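Local coordinates for archaeal flagellar ATP-binding protein FlaH (Methanocaldococcus jannaschii DSM 2661, PDB 4WIA), which probably binds ATP with magnesium and hydrolyses it as an accessory component of the archaellum, the archaeal flagellum, at residues 9-14 with 77-82; 54-59 with 120-125; 182-187 with 197-202. All blocks are in the same frame, centred on the assembly; numbering follows the deposited sequence.

Contact 1: 9-14 with 77-82; sequences IDLSRD and LNYSIN. With SO4 (sulfate ion), chain D; SO4 (sulfate ion), chain G.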
loop_
_atom_site.group_PDB
_atom_site.type_symbol
_atom_site.label_atom_id
_atom_site.label_comp_id
_atom_site.label_asym_id
_atom_site.label_seq_id
_atom_site.Cartn_x
_atom_site.Cartn_y
_atom_site.Cartn_z
ATOM N N ILE A 9 3.869 4.699 -8.868
ATOM C CA ILE A 9 2.626 5.374 -9.073
ATOM C C ILE A 9 1.453 4.358 -9.249
ATOM O O ILE A 9 0.343 4.761 -9.631
ATOM C CB ILE A 9 2.685 6.274 -10.323
ATOM C CG1 ILE A 9 3.142 5.477 -11.535
ATOM C CG2 ILE A 9 3.633 7.427 -10.107
ATOM C CD1 ILE A 9 2.304 5.692 -12.764
ATOM N N ASP A 10 1.690 3.108 -8.899
ATOM C CA ASP A 10 0.765 2.031 -9.179
ATOM C C ASP A 10 -0.604 2.186 -8.577
ATOM O O ASP A 10 -0.725 2.407 -7.417
ATOM C CB ASP A 10 1.300 0.752 -8.570
ATOM C CG ASP A 10 2.717 0.490 -8.888
ATOM O OD1 ASP A 10 3.489 1.375 -9.206
ATOM O OD2 ASP A 10 3.082 -0.647 -8.787
ATOM N N LEU A 11 -1.628 1.957 -9.376
ATOM C CA LEU A 11 -2.976 1.764 -8.903
ATOM C C LEU A 11 -3.613 0.516 -9.475
ATOM O O LEU A 11 -3.305 0.083 -10.590
ATOM C CB LEU A 11 -3.812 2.973 -9.337
ATOM C CG LEU A 11 -3.359 4.348 -8.885
ATOM C CD1 LEU A 11 -4.307 5.392 -9.417
ATOM C CD2 LEU A 11 -3.341 4.448 -7.379
ATOM N N SER A 12 -4.568 -0.043 -8.741
ATOM C CA SER A 12 -5.270 -1.187 -9.219
ATOM C C SER A 12 -5.998 -0.897 -10.536
ATOM O O SER A 12 -6.066 -1.756 -11.402
ATOM C CB SER A 12 -6.281 -1.681 -8.188
ATOM O OG SER A 12 -5.684 -2.262 -7.052
ATOM N N ARG A 13 -6.567 0.283 -10.647
ATOM C CA ARG A 13 -7.545 0.580 -11.658
ATOM C C ARG A 13 -6.960 0.833 -13.015
ATOM O O ARG A 13 -7.685 0.905 -13.974
ATOM C CB ARG A 13 -8.336 1.807 -11.272
ATOM C CG ARG A 13 -7.595 3.131 -11.473
ATOM C CD ARG A 13 -8.397 4.274 -10.901
ATOM N NE ARG A 13 -8.341 4.245 -9.444
ATOM C CZ ARG A 13 -9.016 5.065 -8.635
ATOM N NH1 ARG A 13 -9.763 6.039 -9.141
ATOM N NH2 ARG A 13 -8.918 4.930 -7.332
ATOM N N ASP A 14 -5.669 1.000 -13.143
ATOM C CA ASP A 14 -5.102 1.153 -14.440
ATOM C C ASP A 14 -3.715 0.545 -14.474
ATOM O O ASP A 14 -3.176 0.155 -13.473
ATOM C CB ASP A 14 -5.092 2.630 -14.927
ATOM C CG ASP A 14 -4.153 3.530 -14.143
ATOM O OD1 ASP A 14 -2.969 3.157 -13.932
ATOM O OD2 ASP A 14 -4.592 4.670 -13.766
ATOM N N LEU A 77 -12.866 12.636 -9.877
ATOM C CA LEU A 77 -12.098 11.565 -10.478
ATOM C C LEU A 77 -11.915 10.341 -9.574
ATOM O O LEU A 77 -11.265 9.340 -9.960
ATOM C CB LEU A 77 -10.709 12.097 -10.842
ATOM C CG LEU A 77 -10.782 13.274 -11.810
ATOM C CD1 LEU A 77 -9.417 13.828 -12.098
ATOM C CD2 LEU A 77 -11.466 12.937 -13.115
ATOM N N ASN A 78 -12.497 10.372 -8.386
ATOM C CA ASN A 78 -12.251 9.307 -7.464
ATOM C C ASN A 78 -10.794 9.140 -7.138
ATOM O O ASN A 78 -10.300 8.036 -6.956
ATOM C CB ASN A 78 -12.790 8.007 -8.047
ATOM C CG ASN A 78 -13.491 7.206 -7.003
ATOM O OD1 ASN A 78 -14.757 7.298 -6.817
ATOM N ND2 ASN A 78 -12.687 6.575 -6.177
ATOM N N TYR A 79 -10.109 10.276 -7.018
ATOM C CA TYR A 79 -8.775 10.322 -6.518
ATOM C C TYR A 79 -8.834 11.129 -5.247
ATOM O O TYR A 79 -8.030 12.064 -5.085
ATOM C CB TYR A 79 -7.836 11.093 -7.471
ATOM C CG TYR A 79 -7.531 10.482 -8.797
ATOM C CD1 TYR A 79 -7.548 9.096 -8.986
ATOM C CD2 TYR A 79 -7.259 11.287 -9.895
ATOM C CE1 TYR A 79 -7.242 8.536 -10.200
ATOM C CE2 TYR A 79 -7.004 10.732 -11.142
ATOM C CZ TYR A 79 -6.988 9.355 -11.276
ATOM O OH TYR A 79 -6.754 8.788 -12.509
ATOM N N SER A 80 -9.704 10.795 -4.316
ATOM C CA SER A 80 -9.920 11.705 -3.224
ATOM C C SER A 80 -8.688 11.775 -2.266
ATOM O O SER A 80 -8.018 10.794 -1.978
ATOM C CB SER A 80 -11.261 11.429 -2.530
ATOM O OG SER A 80 -11.115 10.388 -1.583
ATOM N N ILE A 81 -8.341 13.001 -1.852
ATOM C CA ILE A 81 -7.083 13.231 -1.120
ATOM C C ILE A 81 -7.256 14.010 0.188
ATOM O O ILE A 81 -6.332 14.673 0.655
ATOM C CB ILE A 81 -6.078 13.907 -2.015
ATOM C CG1 ILE A 81 -6.670 15.043 -2.891
ATOM C CG2 ILE A 81 -5.435 12.845 -2.936
ATOM C CD1 ILE A 81 -7.308 16.216 -2.186
ATOM N N ASN A 82 -8.434 13.891 0.799
ATOM C CA ASN A 82 -8.746 14.587 2.024
ATOM C C ASN A 82 -7.820 14.262 3.156
ATOM O O ASN A 82 -7.322 15.147 3.842
ATOM C CB ASN A 82 -10.173 14.213 2.458
ATOM C CG ASN A 82 -11.181 14.564 1.413
ATOM O OD1 ASN A 82 -11.840 13.688 0.807
ATOM N ND2 ASN A 82 -11.290 15.845 1.144
HETATM S S SO4 D . -6.873 1.937 -6.808
HETATM O O1 SO4 D . -7.855 1.032 -6.172
HETATM O O2 SO4 D . -7.098 1.961 -8.271
HETATM O O3 SO4 D . -7.034 3.303 -6.261
HETATM O O4 SO4 D . -5.503 1.452 -6.528
HETATM S S SO4 G . -10.392 10.469 1.880
HETATM O O1 SO4 G . -10.393 11.179 0.626
HETATM O O2 SO4 G . -10.404 9.061 1.611
HETATM O O3 SO4 G . -11.551 10.856 2.656
HETATM O O4 SO4 G . -9.196 10.594 2.662
HETATM O O HOH W 1 -6.901 6.170 -13.402
#

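Contact 2: 54-59 with 120-125; sequences NRYSVT and EKDVII. With SO4 (sulfate ion), chain J.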
loop_
_atom_site.group_PDB
_atom_site.type_symbol
_atom_site.label_atom_id
_atom_site.label_comp_id
_atom_site.label_asym_id
_atom_site.label_seq_id
_atom_site.Cartn_x
_atom_site.Cartn_y
_atom_site.Cartn_z
ATOM N N ASN A 54 1.233 5.397 -2.867
ATOM C CA ASN A 54 2.422 4.587 -2.654
ATOM C C ASN A 54 3.406 5.161 -1.624
ATOM O O ASN A 54 4.557 4.791 -1.620
ATOM C CB ASN A 54 3.091 4.320 -3.998
ATOM C CG ASN A 54 2.295 3.318 -4.797
ATOM O OD1 ASN A 54 2.489 2.152 -4.644
ATOM N ND2 ASN A 54 1.412 3.781 -5.658
ATOM N N ARG A 55 2.914 6.059 -0.774
ATOM C CA ARG A 55 3.629 6.547 0.428
ATOM C C ARG A 55 4.722 7.569 0.116
ATOM O O ARG A 55 5.627 7.756 0.908
ATOM C CB ARG A 55 4.206 5.403 1.261
ATOM C CG ARG A 55 3.207 4.293 1.599
ATOM C CD ARG A 55 2.089 4.831 2.469
ATOM N NE ARG A 55 1.053 3.850 2.617
ATOM C CZ ARG A 55 -0.007 3.943 3.424
ATOM N NH1 ARG A 55 -0.902 2.969 3.404
ATOM N NH2 ARG A 55 -0.167 4.924 4.280
ATOM N N TYR A 56 4.585 8.250 -1.016
ATOM C CA TYR A 56 5.337 9.478 -1.286
ATOM C C TYR A 56 4.538 10.756 -0.864
ATOM O O TYR A 56 3.339 10.710 -0.641
ATOM C CB TYR A 56 5.722 9.564 -2.749
ATOM C CG TYR A 56 6.516 8.365 -3.229
ATOM C CD1 TYR A 56 7.889 8.328 -3.083
ATOM C CD2 TYR A 56 5.885 7.259 -3.801
ATOM C CE1 TYR A 56 8.634 7.251 -3.495
ATOM C CE2 TYR A 56 6.610 6.163 -4.218
ATOM C CZ TYR A 56 7.972 6.160 -4.064
ATOM O OH TYR A 56 8.716 5.149 -4.482
ATOM N N SER A 57 5.253 11.864 -0.673
ATOM C CA SER A 57 4.631 13.118 -0.362
ATOM C C SER A 57 4.654 13.973 -1.619
ATOM O O SER A 57 5.519 13.805 -2.436
ATOM C CB SER A 57 5.371 13.820 0.751
ATOM O OG SER A 57 6.761 13.973 0.446
ATOM N N VAL A 58 3.658 14.845 -1.777
ATOM C CA VAL A 58 3.530 15.646 -2.942
ATOM C C VAL A 58 3.229 17.101 -2.550
ATOM O O VAL A 58 2.412 17.347 -1.661
ATOM C CB VAL A 58 2.385 15.115 -3.820
ATOM C CG1 VAL A 58 2.178 16.010 -5.023
ATOM C CG2 VAL A 58 2.684 13.707 -4.293
ATOM N N THR A 59 3.842 18.040 -3.261
ATOM C CA THR A 59 3.405 19.394 -3.297
ATOM C C THR A 59 2.757 19.667 -4.642
ATOM O O THR A 59 3.356 19.381 -5.699
ATOM C CB THR A 59 4.584 20.371 -3.152
ATOM O OG1 THR A 59 5.125 20.241 -1.839
ATOM C CG2 THR A 59 4.130 21.854 -3.332
ATOM N N GLU A 120 10.293 20.242 0.645
ATOM C CA GLU A 120 10.395 19.156 1.624
ATOM C C GLU A 120 9.681 17.895 1.127
ATOM O O GLU A 120 9.927 16.842 1.633
ATOM C CB GLU A 120 9.786 19.558 2.968
ATOM C CG GLU A 120 10.281 20.886 3.555
ATOM C CD GLU A 120 9.500 21.228 4.823
ATOM O OE1 GLU A 120 10.123 21.403 5.874
ATOM O OE2 GLU A 120 8.253 21.267 4.768
ATOM N N LYS A 121 8.835 17.975 0.114
ATOM C CA LYS A 121 8.123 16.781 -0.353
ATOM C C LYS A 121 8.891 16.065 -1.423
ATOM O O LYS A 121 9.888 16.612 -1.925
ATOM C CB LYS A 121 6.733 17.149 -0.887
ATOM C CG LYS A 121 5.888 17.979 0.045
ATOM C CD LYS A 121 5.854 17.389 1.431
ATOM C CE LYS A 121 4.715 17.996 2.220
ATOM N NZ LYS A 121 4.837 17.627 3.656
ATOM N N ASP A 122 8.470 14.814 -1.744
ATOM C CA ASP A 122 9.196 13.971 -2.711
ATOM C C ASP A 122 8.956 14.459 -4.094
ATOM O O ASP A 122 9.829 14.381 -4.942
ATOM C CB ASP A 122 8.790 12.515 -2.620
ATOM C CG ASP A 122 9.004 11.936 -1.243
ATOM O OD1 ASP A 122 10.091 12.178 -0.656
ATOM O OD2 ASP A 122 8.057 11.291 -0.735
ATOM N N VAL A 123 7.800 15.017 -4.339
ATOM C CA VAL A 123 7.389 15.326 -5.679
ATOM C C VAL A 123 6.804 16.692 -5.655
ATOM O O VAL A 123 5.940 16.950 -4.825
ATOM C CB VAL A 123 6.283 14.335 -6.150
ATOM C CG1 VAL A 123 5.806 14.674 -7.543
ATOM C CG2 VAL A 123 6.805 12.896 -6.143
ATOM N N ILE A 124 7.196 17.545 -6.603
ATOM C CA ILE A 124 6.643 18.882 -6.668
ATOM C C ILE A 124 6.057 19.158 -8.022
ATOM O O ILE A 124 6.736 19.053 -9.032
ATOM C CB ILE A 124 7.732 19.938 -6.355
ATOM C CG1 ILE A 124 8.375 19.644 -4.980
ATOM C CG2 ILE A 124 7.144 21.329 -6.360
ATOM C CD1 ILE A 124 9.629 18.818 -5.054
ATOM N N ILE A 125 4.790 19.576 -8.042
ATOM C CA ILE A 125 4.081 19.765 -9.299
ATOM C C ILE A 125 3.760 21.262 -9.497
ATOM O O ILE A 125 3.150 21.828 -8.610
ATOM C CB ILE A 125 2.791 18.947 -9.246
ATOM C CG1 ILE A 125 3.133 17.455 -9.175
ATOM C CG2 ILE A 125 1.926 19.206 -10.459
ATOM C CD1 ILE A 125 1.988 16.484 -8.976
HETATM S S SO4 J . 0.120 8.328 5.199
HETATM O O1 SO4 J . -0.403 7.652 6.432
HETATM O O2 SO4 J . 0.888 7.331 4.371
HETATM O O3 SO4 J . -0.801 8.994 4.300
HETATM O O4 SO4 J . 1.091 9.352 5.747
#

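Contact 3: 182-187 with 197-202; sequences MLIRTE and NLAKIL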
loop_
_atom_site.group_PDB
_atom_site.type_symbol
_atom_site.label_atom_id
_atom_site.label_comp_id
_atom_site.label_asym_id
_atom_site.label_seq_id
_atom_site.Cartn_x
_atom_site.Cartn_y
_atom_site.Cartn_z
HETATM N N MSE A 182 11.971 14.085 -18.878
HETATM C CA MSE A 182 10.860 13.419 -19.495
HETATM C C MSE A 182 9.985 14.473 -20.110
HETATM O O MSE A 182 9.489 15.337 -19.433
HETATM C CB MSE A 182 10.103 12.610 -18.456
HETATM C CG MSE A 182 8.983 11.795 -19.100
HETATM SE SE MSE A 182 8.055 10.824 -17.701
HETATM C CE MSE A 182 7.140 9.523 -18.806
ATOM N N LEU A 183 9.768 14.397 -21.408
ATOM C CA LEU A 183 8.900 15.312 -22.083
ATOM C C LEU A 183 7.673 14.611 -22.679
ATOM O O LEU A 183 7.795 13.690 -23.483
ATOM C CB LEU A 183 9.650 15.995 -23.197
ATOM C CG LEU A 183 8.824 16.996 -24.019
ATOM C CD1 LEU A 183 8.484 18.269 -23.225
ATOM C CD2 LEU A 183 9.546 17.357 -25.327
ATOM N N ILE A 184 6.500 15.088 -22.297
ATOM C CA ILE A 184 5.267 14.518 -22.709
ATOM C C ILE A 184 4.443 15.592 -23.355
ATOM O O ILE A 184 4.197 16.653 -22.756
ATOM C CB ILE A 184 4.462 13.987 -21.518
ATOM C CG1 ILE A 184 5.280 12.988 -20.742
ATOM C CG2 ILE A 184 3.181 13.353 -22.014
ATOM C CD1 ILE A 184 4.637 12.582 -19.421
ATOM N N ARG A 185 3.972 15.322 -24.563
ATOM C CA ARG A 185 3.087 16.246 -25.255
ATOM C C ARG A 185 1.675 15.712 -25.331
ATOM O O ARG A 185 1.466 14.571 -25.744
ATOM C CB ARG A 185 3.633 16.549 -26.654
ATOM C CG ARG A 185 2.696 17.360 -27.530
ATOM C CD ARG A 185 3.412 17.919 -28.726
ATOM N NE ARG A 185 2.489 18.214 -29.809
ATOM C CZ ARG A 185 1.876 19.389 -30.016
ATOM N NH1 ARG A 185 2.071 20.448 -29.225
ATOM N NH2 ARG A 185 1.050 19.510 -31.052
ATOM N N THR A 186 0.712 16.549 -24.959
ATOM C CA THR A 186 -0.697 16.174 -24.948
ATOM C C THR A 186 -1.483 16.852 -26.063
ATOM O O THR A 186 -1.215 18.000 -26.373
ATOM C CB THR A 186 -1.360 16.495 -23.609
ATOM O OG1 THR A 186 -1.190 17.865 -23.290
ATOM C CG2 THR A 186 -0.740 15.685 -22.523
ATOM N N GLU A 187 -2.430 16.111 -26.661
ATOM C CA GLU A 187 -3.406 16.641 -27.622
ATOM C C GLU A 187 -4.751 15.932 -27.493
ATOM O O GLU A 187 -4.876 14.889 -26.851
ATOM C CB GLU A 187 -2.944 16.508 -29.082
ATOM C CG GLU A 187 -1.694 17.327 -29.422
ATOM C CD GLU A 187 -1.446 17.650 -30.900
ATOM O OE1 GLU A 187 -2.293 18.105 -31.685
ATOM O OE2 GLU A 187 -0.298 17.492 -31.299
ATOM N N ASN A 197 -7.801 11.860 -25.349
ATOM C CA ASN A 197 -6.529 12.483 -25.131
ATOM C C ASN A 197 -5.408 11.593 -25.584
ATOM O O ASN A 197 -5.510 10.373 -25.496
ATOM C CB ASN A 197 -6.354 12.744 -23.675
ATOM C CG ASN A 197 -7.516 13.511 -23.108
ATOM O OD1 ASN A 197 -8.609 12.968 -22.980
ATOM N ND2 ASN A 197 -7.290 14.765 -22.748
ATOM N N LEU A 198 -4.342 12.190 -26.095
ATOM C CA LEU A 198 -3.152 11.437 -26.374
ATOM C C LEU A 198 -2.042 12.118 -25.660
ATOM O O LEU A 198 -1.895 13.316 -25.807
ATOM C CB LEU A 198 -2.862 11.396 -27.875
ATOM C CG LEU A 198 -1.496 10.821 -28.253
ATOM C CD1 LEU A 198 -1.495 9.322 -28.088
ATOM C CD2 LEU A 198 -1.143 11.175 -29.689
ATOM N N ALA A 199 -1.267 11.335 -24.915
ATOM C CA ALA A 199 -0.043 11.767 -24.287
ATOM C C ALA A 199 1.101 11.059 -24.967
ATOM O O ALA A 199 1.204 9.847 -24.895
ATOM C CB ALA A 199 -0.069 11.404 -22.849
ATOM N N LYS A 200 1.954 11.798 -25.678
ATOM C CA LYS A 200 3.054 11.207 -26.358
ATOM C C LYS A 200 4.371 11.529 -25.638
ATOM O O LYS A 200 4.674 12.694 -25.340
ATOM C CB LYS A 200 3.078 11.713 -27.763
ATOM C CG LYS A 200 4.046 10.963 -28.642
ATOM C CD LYS A 200 4.035 11.563 -30.038
ATOM C CE LYS A 200 4.135 10.527 -31.128
ATOM N NZ LYS A 200 3.564 11.136 -32.356
ATOM N N ILE A 201 5.182 10.502 -25.417
ATOM C CA ILE A 201 6.395 10.667 -24.655
ATOM C C ILE A 201 7.480 10.934 -25.673
ATOM O O ILE A 201 8.009 10.019 -26.268
ATOM C CB ILE A 201 6.700 9.426 -23.822
ATOM C CG1 ILE A 201 5.634 9.273 -22.734
ATOM C CG2 ILE A 201 8.104 9.539 -23.236
ATOM C CD1 ILE A 201 5.744 8.031 -21.859
ATOM N N LEU A 202 7.812 12.203 -25.860
ATOM C CA LEU A 202 8.813 12.593 -26.843
ATOM C C LEU A 202 10.219 12.326 -26.379
ATOM O O LEU A 202 11.086 12.173 -27.185
ATOM C CB LEU A 202 8.678 14.052 -27.174
ATOM C CG LEU A 202 7.317 14.475 -27.687
ATOM C CD1 LEU A 202 7.255 15.989 -27.821
ATOM C CD2 LEU A 202 7.031 13.806 -29.009
#

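Contact 1: 9-14 with 77-82
Arg13 reaches across to the backbone of Asn78, placing its NH1 3.0 Å from Asn78 O with an N-H...O angle of 150°. The donor sits well above the carbonyl plane rather than on a lone pair, and NH2 adds a weak second bond to the same oxygen. The guanidinium also serves a sulfate (chain D), probably from the crystallisation liquor: Arg13 NE lies 2.9 Å from its O2 and Arg13 NH2 2.7 Å from its O3, both nearly straight. The chain turns back at chi3 (74°), which lets NE face the anion that the backbone amides of Ser12 and Arg13, in the type I turn Leu11-Asp14, also hold. Arg55 and Lys84 of the second subunit also hydrogen-bond the anion. Tyr79 lies obliquely to the guanidinium, their planes 41° apart, with CE1 over one guanidinium face at 3.7 Å from Arg13 NH1. At the far end of that ring a water accepts from Tyr79 OH at 2.8 Å and donates to Asp14 OD2 at 2.8 Å; the hydroxyl also bonds Ile225 N and the carboxylate pairs with Arg46. Leu11 CD1 is a loose apolar neighbour, 4.4 Å from Tyr79 CE1. The sulfate probably offsets the charge gathered round it, and Asn78 O, at a Schellman helix end, and Ile223 O take up NH1, so the guanidinium is held from more than one side at the subunit boundary.

Contact 2: 54-59 with 120-125
Ser57 and Asp122 grip each other through backbone and side chain. Ser57 N donates to Asp122 OD2 at 2.9 Å, nearly straight (165°), meeting the oxygen on its anti side and somewhat out of the carboxylate plane. In return Asp122 N donates to Ser57 OG at 2.9 Å. Beyond this knot the strands run parallel: Thr59 N bonds Val123 O at 2.8 Å, and Ile125 N bonds Thr59 O at 2.8 Å. Weaker bonds fill in: the serine hydroxyl, standing between its own N and carbonyl carbon (chi1 54°), donates to OD2, and Ser57 O takes the amides of Asp122 and Val123. With an alanine at Asp122, Ser57 N would probably be left without this acceptor, and the hydroxyl would keep the backbone amide but lose its weak bond to the carboxylate. Tyr56 presents its ring edge to Asp122 OD2, the ring and carboxylate planes almost perpendicular. Lys121 folds at chi2 (-49°), laying CG 3.0 Å from Thr59 OG1, whose hydrogen bond goes to Phe118 O, while NZ reaches Gly88 O. Val58 and Val123 lie side by side, and Val58 CG1 meets Ile125 CD1 at 4.0 Å. These three residues pack on helix 40-53, which follows the Walker A loop; in the central sheet strand 58-62 is flanked by strands 90-94 and 123-127, and strand 123-127 has strand 158-163 on its other side.

Contact 3: 182-187 with 197-202
Arg185 and Lys200 form a hydrogen-bonded pair, Arg185 N to Lys200 O and Lys200 N to Arg185 O both 2.8 Å, the second almost straight at 176°. Glu187 and Leu198 repeat the pattern, and Leu202 N donates to Leu183 O at 2.8 Å, making five backbone bonds between the antiparallel neighbours. Between them the non-hydrogen-bonded pairs Ile184-Ile201 and Thr186-Ala199 bring CA-H groups against carbonyls, as Thr186 CA does with Leu198 O at 3.2 Å. Apolar packing on that face links Ile184 CG2 to Ala199 CB at 3.9 Å. Selenomethionine Met182, fully extended with CG anti to the backbone N (chi1 -175°), carries CE to 3.7 Å from Ile201 CD1. On the face of Arg185 and Lys200, Leu202 CD1 wedges between Leu183 CD2, 3.7 Å away, and Arg185 CB. Polar ends on the buried side point to the P-loop: Thr186 OG1 bonds Thr38 OG1, and Asn197 ND2 bonds Thr38 O, so the hairpin bonds directly to a residue that by similarity binds ATP. Its first strand, 182-191, runs parallel to strand 29-33 and its second, 194-204, begins the antiparallel part of the sheet, as in RecA-like P-loop ATPases.

How the contacts relate
Contacts 1 and 2 interleave along the chain, in the order 9-14, 54-59, 77-82 and 120-125; contact 3 comes much later as a local hairpin. Contacts 1 and 2 have centres 15 Å apart and meet where Asp10 O lies 3.1 Å from Asn54 ND2, a probable hydrogen bond; both have side chains against helix 40-53. The centre of contact 3 is about 21 Å from that of contact 1 and 22 Å from that of contact 2. Contacts 2 and 3 nevertheless share the central sheet, with strands 158-163 and 29-33 between them, the latter leading into the nucleotide-binding loop. Contact 1 thus lies at a subunit boundary, while contact 3 reaches the loop that probably binds ATP.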